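Local coordinates for protein alanyl-tRNA synthetase (Aquifex aeolicus, PDB 3G98) that attaches alanine to its cognate tRNA, the C-Ala domain described here probably bringing the editing and aminoacylation functions together on one tRNA, at residues V15-E20 and A43-D48; K37-I42 and I54-E59; D48-V53 and K93-F98. One frame throughout, in Å; residues are numbered along the deposited sequence. Where two conformers were deposited one is given.

How the contacts relate
From the N terminus, strand 9-17 runs into helix 21-31 and returns as strand 38-46, and contact 1 closes this beta-alpha-beta crossover by joining the ends of the two parallel strands. The chain then turns at Gly47 and Asp48 and comes back as strand 49-56; contact 2 pairs the far end of that hairpin, about 20 Å from contact 1 between centres. Since their segments alternate along the chain, contact 2 crosses both of the others. Contact 3 opens at Asp48, where contact 1 ends, and closes the longest loop, bringing the approach to helix 98-110 against the start of strand 49-56. Arg45 and Asp96 link contacts 1 and 3 by a salt bridge.

Contact 1: residues V15-E20 and A43-D48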
loop_
_atom_site.group_PDB
_atom_site.type_symbol
_atom_site.label_atom_id
_atom_site.label_comp_id
_atom_site.label_asym_id
_atom_site.label_seq_id
_atom_site.Cartn_x
_atom_site.Cartn_y
_atom_site.Cartn_z
ATOM N N VAL A 15 -8.461 0.599 4.460
ATOM C CA VAL A 15 -8.771 1.914 3.922
ATOM C C VAL A 15 -9.529 2.692 4.984
ATOM O O VAL A 15 -10.430 2.154 5.635
ATOM C CB VAL A 15 -9.599 1.819 2.607
ATOM C CG1 VAL A 15 -10.768 0.864 2.778
ATOM C CG2 VAL A 15 -10.073 3.190 2.178
ATOM N N PHE A 16 -9.119 3.940 5.192
ATOM C CA PHE A 16 -9.662 4.779 6.241
ATOM C C PHE A 16 -10.457 5.905 5.597
ATOM O O PHE A 16 -10.259 6.217 4.433
ATOM C CB PHE A 16 -8.524 5.385 7.071
ATOM C CG PHE A 16 -7.652 4.363 7.753
ATOM C CD1 PHE A 16 -6.532 3.845 7.118
ATOM C CD2 PHE A 16 -7.956 3.921 9.029
ATOM C CE1 PHE A 16 -5.726 2.907 7.747
ATOM C CE2 PHE A 16 -7.159 2.977 9.669
ATOM C CZ PHE A 16 -6.042 2.467 9.025
ATOM N N GLU A 17 -11.358 6.514 6.350
ATOM C CA GLU A 17 -12.040 7.696 5.839
ATOM C C GLU A 17 -11.331 8.928 6.357
ATOM O O GLU A 17 -10.990 9.003 7.543
ATOM C CB GLU A 17 -13.504 7.738 6.303
ATOM C CG GLU A 17 -14.344 6.533 5.908
ATOM C CD GLU A 17 -14.852 6.611 4.476
ATOM O OE1 GLU A 17 -15.055 7.730 3.968
ATOM O OE2 GLU A 17 -15.057 5.549 3.859
ATOM N N GLU A 18 -11.117 9.888 5.465
ATOM C CA GLU A 18 -10.742 11.253 5.837
ATOM C C GLU A 18 -9.354 11.440 6.459
ATOM O O GLU A 18 -9.099 12.461 7.102
ATOM C CB GLU A 18 -11.808 11.865 6.766
ATOM C CG GLU A 18 -13.248 11.540 6.378
ATOM C CD GLU A 18 -13.669 12.137 5.038
ATOM O OE1 GLU A 18 -12.922 12.968 4.474
ATOM O OE2 GLU A 18 -14.764 11.778 4.553
ATOM N N VAL A 19 -8.450 10.482 6.267
ATOM C CA VAL A 19 -7.085 10.629 6.772
ATOM C C VAL A 19 -6.242 11.449 5.802
ATOM O O VAL A 19 -6.280 11.212 4.598
ATOM C CB VAL A 19 -6.429 9.249 7.021
ATOM C CG1 VAL A 19 -4.940 9.396 7.262
ATOM C CG2 VAL A 19 -7.102 8.561 8.206
ATOM N N GLU A 20 -5.487 12.416 6.319
ATOM C CA GLU A 20 -4.637 13.239 5.462
ATOM C C GLU A 20 -3.497 12.415 4.868
ATOM O O GLU A 20 -2.966 11.516 5.527
ATOM C CB GLU A 20 -4.097 14.458 6.223
ATOM C CG GLU A 20 -5.188 15.390 6.737
ATOM C CD GLU A 20 -6.098 15.896 5.629
ATOM O OE1 GLU A 20 -5.632 16.013 4.476
ATOM O OE2 GLU A 20 -7.280 16.180 5.913
ATOM N N ALA A 43 -4.883 3.101 2.685
ATOM C CA ALA A 43 -5.474 4.102 1.825
ATOM C C ALA A 43 -6.397 4.985 2.645
ATOM O O ALA A 43 -6.829 4.606 3.744
ATOM C CB ALA A 43 -6.236 3.435 0.704
ATOM N N SER A 44 -6.691 6.164 2.104
ATOM C CA SER A 44 -7.634 7.079 2.732
ATOM C C SER A 44 -8.619 7.554 1.688
ATOM O O SER A 44 -8.224 8.089 0.647
ATOM C CB SER A 44 -6.912 8.281 3.315
ATOM O OG SER A 44 -7.843 9.236 3.809
ATOM N N ARG A 45 -9.898 7.328 1.963
ATOM C CA ARG A 45 -10.960 7.787 1.086
ATOM C C ARG A 45 -11.389 9.180 1.526
ATOM O O ARG A 45 -11.743 9.390 2.690
ATOM C CB ARG A 45 -12.163 6.846 1.149
ATOM C CG ARG A 45 -13.202 7.172 0.098
ATOM C CD ARG A 45 -14.506 6.417 0.283
ATOM N NE ARG A 45 -15.455 6.824 -0.754
ATOM C CZ ARG A 45 -16.092 5.990 -1.571
ATOM N NH1 ARG A 45 -15.926 4.680 -1.455
ATOM N NH2 ARG A 45 -16.916 6.473 -2.489
ATOM N N LYS A 46 -11.347 10.127 0.595
ATOM C CA LYS A 46 -11.937 11.444 0.821
ATOM C C LYS A 46 -12.978 11.691 -0.260
ATOM O O LYS A 46 -12.654 12.162 -1.355
ATOM C CB LYS A 46 -10.865 12.535 0.806
ATOM C CG LYS A 46 -9.957 12.509 2.036
ATOM C CD LYS A 46 -8.684 13.326 1.839
ATOM C CE LYS A 46 -8.859 14.780 2.253
ATOM N NZ LYS A 46 -7.540 15.480 2.334
ATOM N N GLY A 47 -14.226 11.345 0.046
ATOM C CA GLY A 47 -15.301 11.450 -0.931
ATOM C C GLY A 47 -15.035 10.524 -2.101
ATOM O O GLY A 47 -14.941 9.310 -1.932
ATOM N N ASP A 48 -14.910 11.093 -3.294
ATOM C CA ASP A 48 -14.720 10.283 -4.494
ATOM C C ASP A 48 -13.254 10.159 -4.903
ATOM O O ASP A 48 -12.938 9.693 -6.004
ATOM C CB ASP A 48 -15.570 10.823 -5.648
ATOM C CG ASP A 48 -17.034 10.441 -5.520
ATOM O OD1 ASP A 48 -17.328 9.374 -4.930
ATOM O OD2 ASP A 48 -17.890 11.207 -6.013
HETATM O O HOH W 1 -14.629 10.042 2.640
#
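Val15 to Glu17 pair in parallel with Ala43 to Arg45, the strand axes 4.4 Å apart at an angle of 35°, through backbone bonds from Phe16 N to Ala43 O, Arg45 N to Phe16 O and Glu18 N to Arg45 O. On one face, Val15 CG2 lies 4.1 Å from Ala43 CB; farther along, the carboxylate of Glu17 runs beside the extended chain of Arg45, with OE2 3.7 Å from Arg45 CD. The guanidinium does not pair with Glu17: NE donates to Gly47 O within its own segment, and NH1 forms a salt bridge with Asp96. On the other face, Ser44 holds OG anti to its own N (chi1 174°), which lets it donate to Val19 O over 2.6 Å, in the carbonyl plane and on a lone pair. Lys46, bent at chi3, crosses Glu20 at about a right angle, its NZ in a salt bridge with Glu20 OE1 (2.9 Å), syn but lifted 30° from the carboxylate plane. A water accepts from Gly47 N within hydrogen-bonding distance of Glu17 OE1 and Glu18 OE2. Lys46 would thus neutralise Glu20 directly, whereas Glu17 and Glu18 share the water and would probably feel the positive charges only weakly.

Contact 2: residues K37-I42 and I54-E59; sequences KDVVFI and IGVSKE
Ile54 meets Phe41 across a non-hydrogen-bonded antiparallel pair: its CG1 lies beside the backbone N (chi1 -62°), and the bend at chi2 carries CD1 back over the neighbouring strand to within 3.3 Å of Phe41 CD1, obliquely to the ring. Helix 98-110 covers this face, Leu105 touching both side chains. Gly55 forms the hydrogen-bonded pair with Val40, its N donating to Val40 O at 3.0 Å and its O receiving Val40 N at 2.7 Å, the latter nearly in line with the carbonyl bond. Val40 CB rests 3.6 Å from Gly55 O. Val56 returns to the face of Phe41, where it and Val39 lie side by side, pointing the same way, with their CG1 methyls 4.1 Å apart. At Ser57 the strand has ended but the pairing has not: Ser57 N donates to Asp38 O over 2.9 Å, while its OG accepts Asp38 N over 2.8 Å. That buried hydroxyl is also hydrogen-bonded to Arg32 O, and the Asp38 carboxylate turns to Thr35 N, so the polar groups here are tied to the chain following helix 21-31. Such two-strand pairing is that of a beta hairpin, here strands 38-46 and 49-56 within the mixed sheet of an alpha and beta fold.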
loop_
_atom_site.group_PDB
_atom_site.type_symbol
_atom_site.label_atom_id
_atom_site.label_comp_id
_atom_site.label_asym_id
_atom_site.label_seq_id
_atom_site.Cartn_x
_atom_site.Cartn_y
_atom_site.Cartn_z
ATOM N N LYS A 37 9.682 -8.276 7.622
ATOM C CA LYS A 37 8.941 -8.851 6.504
ATOM C C LYS A 37 7.564 -8.214 6.300
ATOM O O LYS A 37 6.670 -8.845 5.747
ATOM C CB LYS A 37 8.783 -10.362 6.694
ATOM C CG LYS A 37 8.089 -10.755 7.991
ATOM C CD LYS A 37 7.957 -12.266 8.117
ATOM C CE LYS A 37 6.775 -12.787 7.315
ATOM N NZ LYS A 37 6.694 -14.276 7.361
ATOM N N ASP A 38 7.400 -6.966 6.734
ATOM C CA ASP A 38 6.111 -6.277 6.635
ATOM C C ASP A 38 5.896 -5.592 5.286
ATOM O O ASP A 38 6.804 -4.969 4.745
ATOM C CB ASP A 38 5.986 -5.220 7.733
ATOM C CG ASP A 38 6.003 -5.815 9.127
ATOM O OD1 ASP A 38 5.408 -6.896 9.333
ATOM O OD2 ASP A 38 6.613 -5.194 10.020
ATOM N N VAL A 39 4.682 -5.721 4.761
ATOM C CA VAL A 39 4.230 -4.960 3.609
ATOM C C VAL A 39 2.958 -4.250 4.063
ATOM O O VAL A 39 2.031 -4.880 4.566
ATOM C CB VAL A 39 3.909 -5.868 2.382
ATOM C CG1 VAL A 39 3.462 -5.018 1.189
ATOM C CG2 VAL A 39 5.115 -6.734 1.997
ATOM N N VAL A 40 2.916 -2.935 3.907
ATOM C CA VAL A 40 1.774 -2.154 4.380
ATOM C C VAL A 40 1.114 -1.485 3.191
ATOM O O VAL A 40 1.774 -0.771 2.428
ATOM C CB VAL A 40 2.226 -1.071 5.377
ATOM C CG1 VAL A 40 1.038 -0.256 5.877
ATOM C CG2 VAL A 40 3.011 -1.698 6.527
ATOM N N PHE A 41 -0.180 -1.730 3.011
ATOM C CA PHE A 41 -0.927 -1.072 1.943
ATOM C C PHE A 41 -2.141 -0.415 2.555
ATOM O O PHE A 41 -3.135 -1.072 2.856
ATOM C CB PHE A 41 -1.309 -2.090 0.858
ATOM C CG PHE A 41 -2.189 -1.542 -0.242
ATOM C CD1 PHE A 41 -1.977 -0.272 -0.779
ATOM C CD2 PHE A 41 -3.216 -2.321 -0.763
ATOM C CE1 PHE A 41 -2.790 0.213 -1.810
ATOM C CE2 PHE A 41 -4.016 -1.849 -1.793
ATOM C CZ PHE A 41 -3.805 -0.573 -2.309
ATOM N N ILE A 42 -2.056 0.889 2.780
ATOM C CA ILE A 42 -3.181 1.576 3.397
ATOM C C ILE A 42 -3.629 2.724 2.519
ATOM O O ILE A 42 -2.864 3.248 1.705
ATOM C CB ILE A 42 -2.889 2.063 4.836
ATOM C CG1 ILE A 42 -1.708 3.036 4.855
ATOM C CG2 ILE A 42 -2.658 0.869 5.767
ATOM C CD1 ILE A 42 -1.404 3.612 6.242
ATOM N N ILE A 54 2.214 2.499 -0.061
ATOM C CA ILE A 54 2.821 1.188 0.137
ATOM C C ILE A 54 4.129 1.415 0.871
ATOM O O ILE A 54 4.979 2.183 0.414
ATOM C CB ILE A 54 3.119 0.478 -1.203
ATOM C CG1 ILE A 54 1.835 0.233 -1.998
ATOM C CG2 ILE A 54 3.847 -0.854 -0.951
ATOM C CD1 ILE A 54 1.130 -1.034 -1.635
ATOM N N GLY A 55 4.266 0.781 2.030
ATOM C CA GLY A 55 5.526 0.807 2.772
ATOM C C GLY A 55 5.961 -0.618 3.026
ATOM O O GLY A 55 5.131 -1.472 3.336
ATOM N N VAL A 56 7.253 -0.892 2.878
ATOM C CA VAL A 56 7.757 -2.237 3.138
ATOM C C VAL A 56 8.921 -2.182 4.126
ATOM O O VAL A 56 9.593 -1.155 4.245
ATOM C CB VAL A 56 8.173 -2.999 1.831
ATOM C CG1 VAL A 56 7.024 -3.036 0.822
ATOM C CG2 VAL A 56 9.400 -2.389 1.203
ATOM N N SER A 57 9.136 -3.268 4.855
ATOM C CA SER A 57 10.309 -3.362 5.715
ATOM C C SER A 57 11.542 -3.164 4.850
ATOM O O SER A 57 11.643 -3.741 3.766
ATOM C CB SER A 57 10.368 -4.730 6.378
ATOM O OG SER A 57 9.291 -4.913 7.266
ATOM N N LYS A 58 12.495 -2.367 5.316
ATOM C CA LYS A 58 13.642 -2.048 4.467
ATOM C C LYS A 58 14.376 -3.299 3.983
ATOM O O LYS A 58 14.916 -3.321 2.868
ATOM C CB LYS A 58 14.598 -1.064 5.149
ATOM C CG LYS A 58 15.782 -0.688 4.271
ATOM C CD LYS A 58 16.021 0.815 4.237
ATOM C CE LYS A 58 16.999 1.166 3.111
ATOM N NZ LYS A 58 16.912 2.610 2.741
ATOM N N GLU A 59 14.366 -4.347 4.804
ATOM C CA GLU A 59 15.068 -5.591 4.483
ATOM C C GLU A 59 14.528 -6.297 3.235
ATOM O O GLU A 59 15.244 -7.066 2.607
ATOM C CB GLU A 59 15.042 -6.555 5.671
ATOM C CG GLU A 59 15.866 -6.093 6.868
ATOM C CD GLU A 59 15.110 -5.139 7.782
ATOM O OE1 GLU A 59 13.944 -4.797 7.477
ATOM O OE2 GLU A 59 15.686 -4.737 8.818
#

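Contact 3: residues D48-V53 and K93-F98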
loop_
_atom_site.group_PDB
_atom_site.type_symbol
_atom_site.label_atom_id
_atom_site.label_comp_id
_atom_site.label_asym_id
_atom_site.label_seq_id
_atom_site.Cartn_x
_atom_site.Cartn_y
_atom_site.Cartn_z
ATOM N N ASP A 48 -14.910 11.093 -3.294
ATOM C CA ASP A 48 -14.720 10.283 -4.494
ATOM C C ASP A 48 -13.254 10.159 -4.903
ATOM O O ASP A 48 -12.938 9.693 -6.004
ATOM C CB ASP A 48 -15.570 10.823 -5.648
ATOM C CG ASP A 48 -17.034 10.441 -5.520
ATOM O OD1 ASP A 48 -17.328 9.374 -4.930
ATOM O OD2 ASP A 48 -17.890 11.207 -6.013
ATOM N N LYS A 49 -12.358 10.569 -4.009
ATOM C CA LYS A 49 -10.929 10.425 -4.253
ATOM C C LYS A 49 -10.320 9.435 -3.267
ATOM O O LYS A 49 -10.864 9.209 -2.179
ATOM C CB LYS A 49 -10.224 11.778 -4.142
ATOM C CG LYS A 49 -10.735 12.820 -5.129
ATOM C CD LYS A 49 -10.710 12.282 -6.557
ATOM C CE LYS A 49 -11.346 13.264 -7.535
ATOM N NZ LYS A 49 -10.657 14.578 -7.512
ATOM N N ILE A 50 -9.188 8.851 -3.644
ATOM C CA ILE A 50 -8.479 7.969 -2.734
ATOM C C ILE A 50 -6.957 8.187 -2.818
ATOM O O ILE A 50 -6.374 8.273 -3.901
ATOM C CB ILE A 50 -8.868 6.480 -2.973
ATOM C CG1 ILE A 50 -8.145 5.551 -2.000
ATOM C CG2 ILE A 50 -8.583 6.059 -4.429
ATOM C CD1 ILE A 50 -8.787 4.168 -1.926
ATOM N N ASN A 51 -6.334 8.316 -1.658
ATOM C CA ASN A 51 -4.885 8.422 -1.567
ATOM C C ASN A 51 -4.379 7.124 -0.960
ATOM O O ASN A 51 -5.022 6.568 -0.080
ATOM C CB ASN A 51 -4.497 9.624 -0.694
ATOM C CG ASN A 51 -2.994 9.851 -0.636
ATOM O OD1 ASN A 51 -2.278 9.159 0.083
ATOM N ND2 ASN A 51 -2.514 10.842 -1.386
ATOM N N PHE A 52 -3.235 6.639 -1.431
ATOM C CA PHE A 52 -2.759 5.345 -0.975
ATOM C C PHE A 52 -1.234 5.287 -0.844
ATOM O O PHE A 52 -0.504 6.012 -1.524
ATOM C CB PHE A 52 -3.277 4.226 -1.892
ATOM C CG PHE A 52 -3.060 4.488 -3.347
ATOM C CD1 PHE A 52 -3.978 5.243 -4.078
ATOM C CD2 PHE A 52 -1.923 4.008 -3.988
ATOM C CE1 PHE A 52 -3.784 5.503 -5.417
ATOM C CE2 PHE A 52 -1.711 4.271 -5.337
ATOM C CZ PHE A 52 -2.645 5.022 -6.055
ATOM N N VAL A 53 -0.773 4.409 0.037
ATOM C CA VAL A 53 0.643 4.285 0.342
ATOM C C VAL A 53 1.024 2.810 0.424
ATOM O O VAL A 53 0.257 1.983 0.922
ATOM C CB VAL A 53 0.972 4.924 1.704
ATOM C CG1 VAL A 53 2.426 4.625 2.112
ATOM C CG2 VAL A 53 0.690 6.443 1.690
ATOM N N LYS A 93 -8.752 7.925 -8.482
ATOM C CA LYS A 93 -10.131 8.382 -8.642
ATOM C C LYS A 93 -11.169 7.302 -8.337
ATOM O O LYS A 93 -12.366 7.535 -8.488
ATOM C CB LYS A 93 -10.359 8.865 -10.079
ATOM C CG LYS A 93 -9.136 9.458 -10.764
ATOM C CD LYS A 93 -9.218 9.244 -12.273
ATOM C CE LYS A 93 -7.840 9.264 -12.930
ATOM N NZ LYS A 93 -7.862 8.592 -14.267
ATOM N N ALA A 94 -10.723 6.121 -7.920
ATOM C CA ALA A 94 -11.657 5.007 -7.733
ATOM C C ALA A 94 -11.600 4.386 -6.336
ATOM O O ALA A 94 -11.083 3.277 -6.168
ATOM C CB ALA A 94 -11.421 3.933 -8.800
ATOM N N PRO A 95 -12.164 5.076 -5.331
ATOM C CA PRO A 95 -12.071 4.578 -3.953
ATOM C C PRO A 95 -12.729 3.216 -3.783
ATOM O O PRO A 95 -12.248 2.381 -3.008
ATOM C CB PRO A 95 -12.840 5.624 -3.141
ATOM C CG PRO A 95 -12.909 6.827 -4.006
ATOM C CD PRO A 95 -12.926 6.333 -5.416
ATOM N N ASP A 96 -13.810 2.987 -4.523
ATOM C CA ASP A 96 -14.564 1.737 -4.398
ATOM C C ASP A 96 -13.780 0.524 -4.878
ATOM O O ASP A 96 -14.220 -0.615 -4.708
ATOM C CB ASP A 96 -15.880 1.829 -5.163
ATOM C CG ASP A 96 -16.874 2.736 -4.488
ATOM O OD1 ASP A 96 -16.708 3.017 -3.281
ATOM O OD2 ASP A 96 -17.823 3.170 -5.169
ATOM N N LYS A 97 -12.622 0.768 -5.478
ATOM C CA LYS A 97 -11.827 -0.317 -6.034
ATOM C C LYS A 97 -10.694 -0.790 -5.114
ATOM O O LYS A 97 -9.833 -1.559 -5.528
ATOM C CB LYS A 97 -11.297 0.066 -7.415
ATOM C CG LYS A 97 -12.395 0.106 -8.482
ATOM C CD LYS A 97 -11.829 0.326 -9.883
ATOM C CE LYS A 97 -11.087 -0.906 -10.411
ATOM N NZ LYS A 97 -10.224 -0.576 -11.599
ATOM N N PHE A 98 -10.719 -0.367 -3.855
ATOM C CA PHE A 98 -9.689 -0.802 -2.906
ATOM C C PHE A 98 -9.622 -2.325 -2.703
ATOM O O PHE A 98 -8.533 -2.901 -2.721
ATOM C CB PHE A 98 -9.834 -0.088 -1.560
ATOM C CG PHE A 98 -8.783 -0.477 -0.549
ATOM C CD1 PHE A 98 -9.079 -1.377 0.470
ATOM C CD2 PHE A 98 -7.509 0.062 -0.617
ATOM C CE1 PHE A 98 -8.117 -1.731 1.408
ATOM C CE2 PHE A 98 -6.533 -0.291 0.319
ATOM C CZ PHE A 98 -6.845 -1.188 1.333
#
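Ile50 lays its branched side chain against Pro95, with CB 4.1 Å from Pro95 CB and CG2 3.8 Å from Pro95 CA. CG1 stands anti to the backbone N (chi1 -179°), which leaves CG2 between N and the carbonyl carbon and sends CD1 on toward the start of the helix, 4.4 Å from Phe98 CB. CG2 also reaches the backbone of Ala94, 3.9 Å from its carbonyl carbon. With an alanine here only CB would remain against Pro95, and the loss of CG2 and CD1 would probably open a gap beside Pro95, Ala94 and Phe98. The partners belong to the connection between strand 87-92 and helix 98-110, which includes a short 3-10 segment at Pro95 and Asp96, with Lys97 as the N-cap; the helix then packs over the sheet, where the Phe98 ring meets that of Phe41. No hydrogen bond joins the two segments; backbone bonding to strand 87-92, as of Ile50 with Gly92, lies just before the segment 93-98. The ring of Pro95 also packs on the strand backbone, with CD 3.4 Å from Asp48 O and CG 3.6 Å from Lys49 O, and touches Arg45.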